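Local coordinates for macrophage migration inhibitory factor-like protein (Entamoeba histolytica, PDB 6CUQ) that is of unknown function but belongs to the macrophage migration inhibitory factor family and assembles as a trimer of beta-alpha-beta subunits, at residues 10-15 against 68-73; 82-87 against 102-107. All blocks are in the same frame, centred on the assembly; numbering follows the deposited sequence.

Contact 1 of 2, residues 10-15 against 68-73; sequences PHALIT and IDIKSI
Residues 10-15 and 68-73 pair as neighbouring antiparallel strands in the middle of the subunit's four-stranded sheet, with His11 facing Lys71 and Leu13 facing Asp69 as hydrogen-bonded pairs. The axes approach to 4.7 Å and their directions differ by 169°. Each of these pairs closes two backbone bonds: His11 N to Lys71 O is 2.8 Å and Lys71 N to His11 O 2.9 Å, while Leu13 N donates to Asp69 O and Asp69 N returns to Leu13 O at 2.9 Å, this last bond almost straight (175° at the hydrogen). Ala12-Ile70 and Ile14-Ile68 are the non-hydrogen-bonded pairs between and beyond them. Here CA-H groups point at carbonyls, as from Ile70 CA to His11 O at 3.4 Å.

The two faces differ in character. On the one carrying Ala12, Ile14, Ile68 and Ile70, the end of the Ile70 side chain turns so that CD1 comes nearer the other strand and meets Ala12 CB at 3.5 Å. Ile14 and Ile68 run alongside each other in the same direction, CG1 of Ile14 3.9 Å from CG2 of Ile68. Helices 22-40 and 80-95 pack on this apolar face, the sheet-and-two-helix subunit of the MIF superfamily, three of which assemble into the trimer.

The other face, with His11, Leu13, Asp69 and Lys71, is turned to the neighbouring subunits. The His11 ring is swung opposite the backbone N (chi1 -176°), which leads it away from Lys71, and it stacks on Phe67 of the second subunit; Leu13 CB lies in plane at the edge of the imidazole. Lys71 NZ likewise leaves its partner strand and hydrogen-bonds Asn105 OD1 of the second subunit.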
loop_
_atom_site.group_PDB
_atom_site.type_symbol
_atom_site.label_atom_id
_atom_site.label_comp_id
_atom_site.label_asym_id
_atom_site.label_seq_id
_atom_site.Cartn_x
_atom_site.Cartn_y
_atom_site.Cartn_z
ATOM N N PRO B 10 -8.357 -9.553 -9.596
ATOM C CA PRO B 10 -8.581 -8.567 -8.524
ATOM C C PRO B 10 -7.737 -8.805 -7.275
ATOM O O PRO B 10 -7.470 -9.942 -6.871
ATOM C CB PRO B 10 -10.078 -8.712 -8.218
ATOM C CG PRO B 10 -10.434 -10.083 -8.676
ATOM C CD PRO B 10 -9.477 -10.500 -9.748
ATOM N N HIS B 11 -7.318 -7.693 -6.654
ATOM C CA HIS B 11 -6.533 -7.735 -5.422
ATOM C C HIS B 11 -7.023 -6.671 -4.447
ATOM O O HIS B 11 -7.349 -5.543 -4.847
ATOM C CB HIS B 11 -5.031 -7.516 -5.684
ATOM C CG HIS B 11 -4.174 -7.643 -4.457
ATOM N ND1 HIS B 11 -3.964 -6.603 -3.577
ATOM C CD2 HIS B 11 -3.482 -8.697 -3.958
ATOM C CE1 HIS B 11 -3.180 -7.007 -2.594
ATOM N NE2 HIS B 11 -2.868 -8.273 -2.804
ATOM N N ALA B 12 -7.058 -7.028 -3.161
ATOM C CA ALA B 12 -7.432 -6.090 -2.104
ATOM C C ALA B 12 -6.349 -6.104 -1.042
ATOM O O ALA B 12 -6.071 -7.151 -0.446
ATOM C CB ALA B 12 -8.790 -6.427 -1.479
ATOM N N LEU B 13 -5.717 -4.949 -0.841
ATOM C CA LEU B 13 -4.789 -4.725 0.256
ATOM C C LEU B 13 -5.557 -3.959 1.329
ATOM O O LEU B 13 -5.901 -2.786 1.139
ATOM C CB LEU B 13 -3.548 -3.953 -0.199
ATOM C CG LEU B 13 -2.229 -4.206 0.541
ATOM C CD1 LEU B 13 -1.084 -3.437 -0.097
ATOM C CD2 LEU B 13 -2.346 -3.865 2.019
ATOM N N ILE B 14 -5.837 -4.631 2.440
ATOM C CA ILE B 14 -6.628 -4.084 3.533
ATOM C C ILE B 14 -5.661 -3.712 4.646
ATOM O O ILE B 14 -4.978 -4.576 5.218
ATOM C CB ILE B 14 -7.680 -5.083 4.026
ATOM C CG1 ILE B 14 -8.578 -5.504 2.859
ATOM C CG2 ILE B 14 -8.508 -4.459 5.154
ATOM C CD1 ILE B 14 -9.548 -6.623 3.186
ATOM N N THR B 15 -5.574 -2.421 4.923
ATOM C CA THR B 15 -4.780 -1.889 6.018
ATOM C C THR B 15 -5.778 -1.445 7.077
ATOM O O THR B 15 -6.553 -0.511 6.849
ATOM C CB THR B 15 -3.907 -0.734 5.525
ATOM O OG1 THR B 15 -3.127 -1.166 4.400
ATOM C CG2 THR B 15 -3.012 -0.179 6.642
ATOM N N ILE B 68 -8.717 0.448 2.235
ATOM C CA ILE B 68 -8.843 -0.761 1.418
ATOM C C ILE B 68 -8.477 -0.385 -0.012
ATOM O O ILE B 68 -9.177 0.404 -0.657
ATOM C CB ILE B 68 -10.251 -1.364 1.492
ATOM C CG1 ILE B 68 -10.643 -1.601 2.955
ATOM C CG2 ILE B 68 -10.296 -2.680 0.729
ATOM C CD1 ILE B 68 -12.070 -2.081 3.157
ATOM N N ASP B 69 -7.374 -0.940 -0.503
ATOM C CA ASP B 69 -6.824 -0.605 -1.814
ATOM C C ASP B 69 -7.202 -1.731 -2.776
ATOM O O ASP B 69 -6.595 -2.805 -2.751
ATOM C CB ASP B 69 -5.311 -0.442 -1.708
ATOM C CG ASP B 69 -4.735 0.447 -2.776
ATOM O OD1 ASP B 69 -5.471 0.863 -3.704
ATOM O OD2 ASP B 69 -3.516 0.697 -2.703
ATOM N N ILE B 70 -8.196 -1.483 -3.630
ATOM C CA ILE B 70 -8.679 -2.472 -4.595
ATOM C C ILE B 70 -8.048 -2.189 -5.950
ATOM O O ILE B 70 -8.143 -1.069 -6.471
ATOM C CB ILE B 70 -10.211 -2.449 -4.719
ATOM C CG1 ILE B 70 -10.887 -2.549 -3.349
ATOM C CG2 ILE B 70 -10.684 -3.539 -5.703
ATOM C CD1 ILE B 70 -10.805 -3.896 -2.744
ATOM N N LYS B 71 -7.444 -3.212 -6.540
ATOM C CA LYS B 71 -6.753 -3.076 -7.812
ATOM C C LYS B 71 -7.056 -4.283 -8.689
ATOM O O LYS B 71 -7.232 -5.396 -8.182
ATOM C CB LYS B 71 -5.238 -2.906 -7.602
ATOM C CG LYS B 71 -4.852 -1.550 -6.991
ATOM C CD LYS B 71 -3.353 -1.439 -6.851
ATOM C CE LYS B 71 -2.863 -0.066 -7.246
ATOM N NZ LYS B 71 -1.386 -0.043 -7.420
ATOM N N SER B 72 -7.170 -4.048 -9.997
ATOM C CA SER B 72 -7.453 -5.128 -10.934
ATOM C C SER B 72 -7.120 -4.677 -12.346
ATOM O O SER B 72 -6.851 -3.501 -12.598
ATOM C CB SER B 72 -8.917 -5.557 -10.868
ATOM O OG SER B 72 -9.742 -4.510 -11.324
ATOM N N ILE B 73 -7.155 -5.635 -13.270
ATOM C CA ILE B 73 -6.990 -5.338 -14.708
ATOM C C ILE B 73 -8.396 -5.120 -15.257
ATOM O O ILE B 73 -9.013 -6.001 -15.861
ATOM C CB ILE B 73 -6.228 -6.444 -15.444
ATOM C CG1 ILE B 73 -4.900 -6.748 -14.750
ATOM C CG2 ILE B 73 -5.970 -6.062 -16.895
ATOM C CD1 ILE B 73 -4.086 -7.814 -15.489
#

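Contact 2 of 2, residues 82-87 against 102-107; sequences GLSDRY and IYLNFT
Leu83, Ser84 and Tyr87 of helix 82-87 rest on Leu104 and Phe106 of strand 102-107, and no hydrogen bond passes between the segments. Leu83 directs its CB toward the strand and touches Phe106 through two atoms, CB and CD1, each 3.9 Å from CE1 of that ring. Ser84 comes to the same ring at its edge, near the ring plane: OG lies 3.6 Å from Phe106 CZ. Its hydroxyl is held beside the backbone N (chi1 -50°) and bonds back to the carbonyl O of Gln80, one helical turn earlier. One turn after Leu83, Tyr87 meets Leu104, whose CD2 sits 4.0 Å from Tyr87 CB and 4.1 Å from Tyr87 CD2. The ring runs from there away from Leu104, and its OH hydrogen-bonds Ser32 of helix 22-40.

The axes of the two segments are 9.8 Å apart at their closest and run at 144°, a separation bridged mainly by side chains, with Leu104 CD2 also reaching the helix backbone at Ser84 CA. This is the packing of a helix on the strand that follows it, within the beta-alpha-beta unit of strand 66-72, helix 80-95 and strand 102-108.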
loop_
_atom_site.group_PDB
_atom_site.type_symbol
_atom_site.label_atom_id
_atom_site.label_comp_id
_atom_site.label_asym_id
_atom_site.label_seq_id
_atom_site.Cartn_x
_atom_site.Cartn_y
_atom_site.Cartn_z
ATOM N N GLY B 82 -21.036 -1.365 -5.002
ATOM C CA GLY B 82 -21.271 -2.660 -4.388
ATOM C C GLY B 82 -20.074 -3.144 -3.594
ATOM O O GLY B 82 -20.221 -3.746 -2.527
ATOM N N LEU B 83 -18.872 -2.881 -4.098
ATOM C CA LEU B 83 -17.679 -3.269 -3.357
ATOM C C LEU B 83 -17.546 -2.476 -2.063
ATOM O O LEU B 83 -17.180 -3.040 -1.024
ATOM C CB LEU B 83 -16.446 -3.101 -4.232
ATOM C CG LEU B 83 -16.233 -4.199 -5.270
ATOM C CD1 LEU B 83 -15.175 -3.747 -6.236
ATOM C CD2 LEU B 83 -15.775 -5.468 -4.571
ATOM N N SER B 84 -17.838 -1.172 -2.096
ATOM C CA SER B 84 -17.754 -0.381 -0.871
ATOM C C SER B 84 -18.728 -0.897 0.180
ATOM O O SER B 84 -18.381 -0.999 1.364
ATOM C CB SER B 84 -18.011 1.094 -1.171
ATOM O OG SER B 84 -17.203 1.527 -2.247
ATOM N N ASP B 85 -19.948 -1.246 -0.238
ATOM C CA ASP B 85 -20.942 -1.724 0.718
ATOM C C ASP B 85 -20.534 -3.060 1.343
ATOM O O ASP B 85 -20.648 -3.239 2.563
ATOM C CB ASP B 85 -22.306 -1.833 0.029
ATOM C CG ASP B 85 -23.382 -2.361 0.955
ATOM O OD1 ASP B 85 -23.985 -3.415 0.653
ATOM O OD2 ASP B 85 -23.603 -1.735 2.010
ATOM N N ARG B 86 -20.015 -3.993 0.539
ATOM C CA ARG B 86 -19.692 -5.317 1.071
ATOM C C ARG B 86 -18.470 -5.279 1.986
ATOM O O ARG B 86 -18.438 -5.970 3.011
ATOM C CB ARG B 86 -19.518 -6.313 -0.075
ATOM C CG ARG B 86 -20.824 -6.538 -0.814
ATOM C CD ARG B 86 -20.918 -7.889 -1.458
ATOM N NE ARG B 86 -20.991 -8.968 -0.482
ATOM C CZ ARG B 86 -20.779 -10.245 -0.783
ATOM N NH1 ARG B 86 -20.479 -10.580 -2.027
ATOM N NH2 ARG B 86 -20.851 -11.177 0.157
ATOM N N TYR B 87 -17.436 -4.519 1.618
ATOM C CA TYR B 87 -16.259 -4.412 2.481
ATOM C C TYR B 87 -16.579 -3.693 3.788
ATOM O O TYR B 87 -16.036 -4.045 4.844
ATOM C CB TYR B 87 -15.127 -3.691 1.755
ATOM C CG TYR B 87 -14.309 -4.602 0.880
ATOM C CD1 TYR B 87 -13.488 -5.562 1.447
ATOM C CD2 TYR B 87 -14.350 -4.499 -0.508
ATOM C CE1 TYR B 87 -12.728 -6.398 0.665
ATOM C CE2 TYR B 87 -13.594 -5.332 -1.306
ATOM C CZ TYR B 87 -12.788 -6.284 -0.710
ATOM O OH TYR B 87 -12.024 -7.125 -1.473
ATOM N N ILE B 102 -13.756 4.096 7.249
ATOM C CA ILE B 102 -13.156 3.248 6.227
ATOM C C ILE B 102 -13.087 4.028 4.922
ATOM O O ILE B 102 -14.109 4.532 4.445
ATOM C CB ILE B 102 -13.954 1.946 6.021
ATOM C CG1 ILE B 102 -14.028 1.151 7.323
ATOM C CG2 ILE B 102 -13.379 1.148 4.852
ATOM C CD1 ILE B 102 -14.937 -0.036 7.270
ATOM N N TYR B 103 -11.894 4.121 4.343
ATOM C CA TYR B 103 -11.725 4.648 2.997
ATOM C C TYR B 103 -11.334 3.518 2.050
ATOM O O TYR B 103 -10.638 2.570 2.431
ATOM C CB TYR B 103 -10.657 5.738 2.942
ATOM C CG TYR B 103 -11.126 7.119 3.314
ATOM C CD1 TYR B 103 -12.467 7.450 3.297
ATOM C CD2 TYR B 103 -10.211 8.096 3.680
ATOM C CE1 TYR B 103 -12.885 8.720 3.637
ATOM C CE2 TYR B 103 -10.615 9.353 4.027
ATOM C CZ TYR B 103 -11.952 9.673 4.006
ATOM O OH TYR B 103 -12.334 10.957 4.354
ATOM N N LEU B 104 -11.795 3.623 0.812
ATOM C CA LEU B 104 -11.436 2.670 -0.225
ATOM C C LEU B 104 -10.939 3.407 -1.459
ATOM O O LEU B 104 -11.327 4.556 -1.722
ATOM C CB LEU B 104 -12.617 1.791 -0.602
ATOM C CG LEU B 104 -13.198 0.902 0.489
ATOM C CD1 LEU B 104 -14.372 1.601 1.183
ATOM C CD2 LEU B 104 -13.629 -0.434 -0.123
ATOM N N ASN B 105 -10.081 2.723 -2.212
ATOM C CA ASN B 105 -9.549 3.204 -3.479
ATOM C C ASN B 105 -9.685 2.110 -4.529
ATOM O O ASN B 105 -9.479 0.925 -4.241
ATOM C CB ASN B 105 -8.081 3.621 -3.339
ATOM C CG ASN B 105 -7.924 5.098 -3.016
ATOM O OD1 ASN B 105 -6.828 5.655 -3.111
ATOM N ND2 ASN B 105 -9.028 5.743 -2.640
ATOM N N PHE B 106 -10.024 2.514 -5.747
ATOM C CA PHE B 106 -10.203 1.600 -6.863
ATOM C C PHE B 106 -9.303 2.033 -8.006
ATOM O O PHE B 106 -9.309 3.203 -8.402
ATOM C CB PHE B 106 -11.664 1.556 -7.307
ATOM C CG PHE B 106 -12.603 1.226 -6.198
ATOM C CD1 PHE B 106 -12.862 -0.093 -5.866
ATOM C CD2 PHE B 106 -13.193 2.232 -5.452
ATOM C CE1 PHE B 106 -13.719 -0.404 -4.830
ATOM C CE2 PHE B 106 -14.045 1.930 -4.412
ATOM C CZ PHE B 106 -14.308 0.606 -4.099
ATOM N N THR B 107 -8.543 1.083 -8.540
ATOM C CA THR B 107 -7.518 1.385 -9.527
ATOM C C THR B 107 -7.499 0.271 -10.561
ATOM O O THR B 107 -7.274 -0.897 -10.224
ATOM C CB THR B 107 -6.150 1.534 -8.851
ATOM O OG1 THR B 107 -6.248 2.478 -7.772
ATOM C CG2 THR B 107 -5.123 2.036 -9.844
#

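How the contacts relate
The centres of contacts 1 and 2 lie about 9 Å apart, and both segments of contact 1 precede those of contact 2 in the sequence. Strands 66-72 and 102-108 are parallel neighbours in one sheet: Ile68 N lies 2.9 Å from Tyr103 O and Ile70 N 2.8 Å from Asn105 O, both probable hydrogen bonds. Helix 80-95 connects these strands and also joins the two contacts by packing, with Tyr87 CE2 3.5 Å from Ile70 CD1. Contact 1 thus knits the sheet interior, while contact 2 seats the helix on its 102-108 margin. That margin continues into the third subunit, where Tyr103, Leu104 and Asn105 pair antiparallel with a strand, extending the sheet across the trimer interface.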